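Local coordinates for protein translocated intimin receptor Tir (PDB 2ZQK) that acts, in the host-cell membrane, as the receptor for bacterial intimin and triggers actin pedestal formation, represented here by its extracellular intimin-binding domain, at residues B[24-28]-B[39-45]. Residues are numbered along the deposited sequence; the frame is centred on the assembly and turned at random.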
ATOM      1  N   PRO B  24      14.965   0.712  11.252  1.00 52.45           N
ATOM      2  CA  PRO B  24      14.271  -0.562  11.083  1.00 56.09           C
ATOM      3  C   PRO B  24      15.169  -1.759  10.740  1.00 60.54           C
ATOM      4  O   PRO B  24      14.692  -2.887  10.587  1.00 63.99           O
ATOM      5  CB  PRO B  24      13.226  -0.234  10.006  1.00 34.21           C
ATOM      6  CG  PRO B  24      13.946   0.719   9.133  1.00 27.56           C
ATOM      7  CD  PRO B  24      14.709   1.605  10.111  1.00 30.71           C
ATOM      8  N   ASP B  25      16.469  -1.520  10.636  1.00 57.43           N
ATOM      9  CA  ASP B  25      17.398  -2.593  10.316  1.00 61.01           C
ATOM     10  C   ASP B  25      17.897  -3.329  11.552  1.00 60.61           C
ATOM     11  O   ASP B  25      18.406  -4.437  11.432  1.00 61.50           O
ATOM     12  CB  ASP B  25      18.580  -2.047   9.509  1.00 63.19           C
ATOM     13  CG  ASP B  25      18.230  -1.814   8.039  1.00 72.95           C
ATOM     14  OD1 ASP B  25      18.102  -2.808   7.293  1.00 82.21           O
ATOM     15  OD2 ASP B  25      18.070  -0.643   7.630  1.00 79.37           O
ATOM     16  N   ASN B  26      17.757  -2.723  12.735  1.00 52.00           N
ATOM     17  CA  ASN B  26      18.199  -3.365  13.984  1.00 49.12           C
ATOM     18  C   ASN B  26      17.020  -4.103  14.606  1.00 47.91           C
ATOM     19  O   ASN B  26      17.063  -4.501  15.768  1.00 45.18           O
ATOM     20  CB  ASN B  26      18.681  -2.340  15.020  1.00 54.12           C
ATOM     21  CG  ASN B  26      19.733  -1.392  14.489  1.00 58.37           C
ATOM     22  OD1 ASN B  26      20.631  -1.782  13.745  1.00 67.56           O
ATOM     23  ND2 ASN B  26      19.640  -0.130  14.899  1.00 50.03           N
ATOM     24  N   GLN B  27      15.970  -4.303  13.825  1.00 45.50           N
ATOM     25  CA  GLN B  27      14.774  -4.925  14.355  1.00 46.58           C
ATOM     26  C   GLN B  27      14.485  -6.324  13.897  1.00 49.15           C
ATOM     27  O   GLN B  27      14.466  -6.589  12.691  1.00 50.88           O
ATOM     28  CB  GLN B  27      13.575  -4.052  14.013  1.00 59.21           C
ATOM     29  CG  GLN B  27      12.611  -3.852  15.157  1.00 62.85           C
ATOM     30  CD  GLN B  27      11.558  -2.835  14.821  1.00 68.55           C
ATOM     31  OE1 GLN B  27      11.861  -1.749  14.308  1.00 58.64           O
ATOM     32  NE2 GLN B  27      10.307  -3.169  15.115  1.00 70.73           N
ATOM     33  N   LYS B  28      14.250  -7.219  14.860  1.00 69.35           N
ATOM     34  CA  LYS B  28      13.909  -8.598  14.536  1.00 68.32           C
ATOM     35  C   LYS B  28      12.525  -8.446  13.951  1.00 69.37           C
ATOM     36  O   LYS B  28      11.789  -7.529  14.317  1.00 72.33           O
ATOM     37  CB  LYS B  28      13.871  -9.492  15.780  1.00 57.10           C
ATOM     38  CG  LYS B  28      15.245  -9.846  16.351  1.00 51.21           C
ATOM     39  CD  LYS B  28      15.134 -10.946  17.406  1.00 58.10           C
ATOM     40  CE  LYS B  28      16.509 -11.504  17.775  1.00 68.18           C
ATOM     41  NZ  LYS B  28      16.443 -12.886  18.340  1.00 61.66           N
ATOM     42  N   PRO B  39       7.225  -6.093  12.190  1.00 57.64           N
ATOM     43  CA  PRO B  39       8.066  -5.881  13.376  1.00 59.33           C
ATOM     44  C   PRO B  39       7.625  -6.682  14.598  1.00 62.24           C
ATOM     45  O   PRO B  39       6.470  -6.619  15.009  1.00 64.94           O
ATOM     46  CB  PRO B  39       7.969  -4.371  13.601  1.00 59.98           C
ATOM     47  CG  PRO B  39       6.645  -3.998  12.968  1.00 61.19           C
ATOM     48  CD  PRO B  39       6.651  -4.823  11.713  1.00 61.21           C
ATOM     49  N   SER B  40       8.555  -7.427  15.186  1.00 68.18           N
ATOM     50  CA  SER B  40       8.253  -8.258  16.352  1.00 67.91           C
ATOM     51  C   SER B  40       8.279  -7.497  17.672  1.00 66.87           C
ATOM     52  O   SER B  40       7.626  -7.895  18.639  1.00 68.82           O
ATOM     53  CB  SER B  40       9.233  -9.434  16.428  1.00 58.98           C
ATOM     54  OG  SER B  40      10.574  -8.979  16.540  1.00 63.65           O
ATOM     55  N   GLY B  41       9.040  -6.409  17.710  1.00 55.66           N
ATOM     56  CA  GLY B  41       9.138  -5.620  18.926  1.00 52.08           C
ATOM     57  C   GLY B  41      10.418  -5.917  19.672  1.00 52.44           C
ATOM     58  O   GLY B  41      10.635  -5.436  20.785  1.00 54.94           O
ATOM     59  N   VAL B  42      11.278  -6.710  19.042  1.00 56.36           N
ATOM     60  CA  VAL B  42      12.543  -7.098  19.638  1.00 54.17           C
ATOM     61  C   VAL B  42      13.711  -6.756  18.725  1.00 55.40           C
ATOM     62  O   VAL B  42      13.637  -6.960  17.518  1.00 55.79           O
ATOM     63  CB  VAL B  42      12.563  -8.610  19.922  1.00 42.86           C
ATOM     64  CG1 VAL B  42      13.867  -8.993  20.608  1.00 47.07           C
ATOM     65  CG2 VAL B  42      11.394  -8.986  20.797  1.00 40.86           C
ATOM     66  N   LEU B  43      14.790  -6.239  19.309  1.00 58.41           N
ATOM     67  CA  LEU B  43      15.984  -5.869  18.553  1.00 58.02           C
ATOM     68  C   LEU B  43      16.928  -7.040  18.347  1.00 60.33           C
ATOM     69  O   LEU B  43      16.943  -7.998  19.123  1.00 62.42           O
ATOM     70  CB  LEU B  43      16.755  -4.776  19.274  1.00 42.06           C
ATOM     71  CG  LEU B  43      16.126  -3.411  19.511  1.00 40.36           C
ATOM     72  CD1 LEU B  43      17.011  -2.685  20.515  1.00 36.00           C
ATOM     73  CD2 LEU B  43      15.990  -2.609  18.196  1.00 28.13           C
ATOM     74  N   LYS B  44      17.737  -6.935  17.302  1.00 54.10           N
ATOM     75  CA  LYS B  44      18.704  -7.963  16.963  1.00 56.09           C
ATOM     76  C   LYS B  44      19.708  -8.143  18.099  1.00 57.50           C
ATOM     77  O   LYS B  44      20.311  -7.169  18.556  1.00 59.28           O
ATOM     78  CB  LYS B  44      19.407  -7.570  15.665  1.00 51.61           C
ATOM     79  CG  LYS B  44      18.467  -7.556  14.462  1.00 52.27           C
ATOM     80  CD  LYS B  44      19.189  -7.196  13.179  1.00 59.36           C
ATOM     81  CE  LYS B  44      18.318  -7.493  11.970  1.00 60.66           C
ATOM     82  NZ  LYS B  44      19.077  -7.316  10.698  1.00 66.93           N
ATOM     83  N   ASP B  45      19.894  -9.385  18.546  1.00 56.22           N
ATOM     84  CA  ASP B  45      20.807  -9.675  19.656  1.00 57.36           C
ATOM     85  C   ASP B  45      22.101  -8.855  19.679  1.00 59.20           C
ATOM     86  O   ASP B  45      22.538  -8.423  20.756  1.00 56.79           O
ATOM     87  CB  ASP B  45      21.138 -11.165  19.695  1.00 64.18           C
ATOM     88  CG  ASP B  45      19.894 -12.035  19.788  1.00 70.41           C
ATOM     89  OD1 ASP B  45      18.798 -11.491  20.053  1.00 73.74           O
ATOM     90  OD2 ASP B  45      20.009 -13.266  19.600  1.00 74.40           O
TER
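K28 and V42 join the two segments through the backbone, K28 N to V42 O, at 2.7 Å. Q27 and L43 form an antiparallel non-hydrogen-bonded pair, and their side chains diverge. On the other side of that pair, K44 N donates to N26 O at 3.0 Å. K28 O receives weak bonds from S40 N and from S40 OG. The S40 chi1 of 60° turns OG back over its own backbone, where it meets K28 O and also takes a weak bond from V42 N. The chain turns a corner at G41, whose positive phi of 101° suits glycine. This is the base of the beta hairpin of the intimin-binding domain, where strands 27-31 and 37-40 meet and the chain passes into helix 45-67. The K28 side chain runs extended alongside V42, CD to CG1 4.0 Å. Its NZ then makes a salt bridge to D45 OD1 at 3.2 Å; the hydrogen bond within it is weak. K44 is the N-cap residue of that helix; its extended chain runs past the N26 backbone and brings NZ to D25 O in a weak bond at 3.0 Å. L43 CD2 lies 4.2 Å from N26 CB, and the L43 side chain also touches F21 and V48. The end of the Q27 side chain passes near the P39 ring, though the exact spacing is doubtful. Q27 NE2 bonds to Q27 OE1 of the second subunit, and P39 of that subunit packs on Q27.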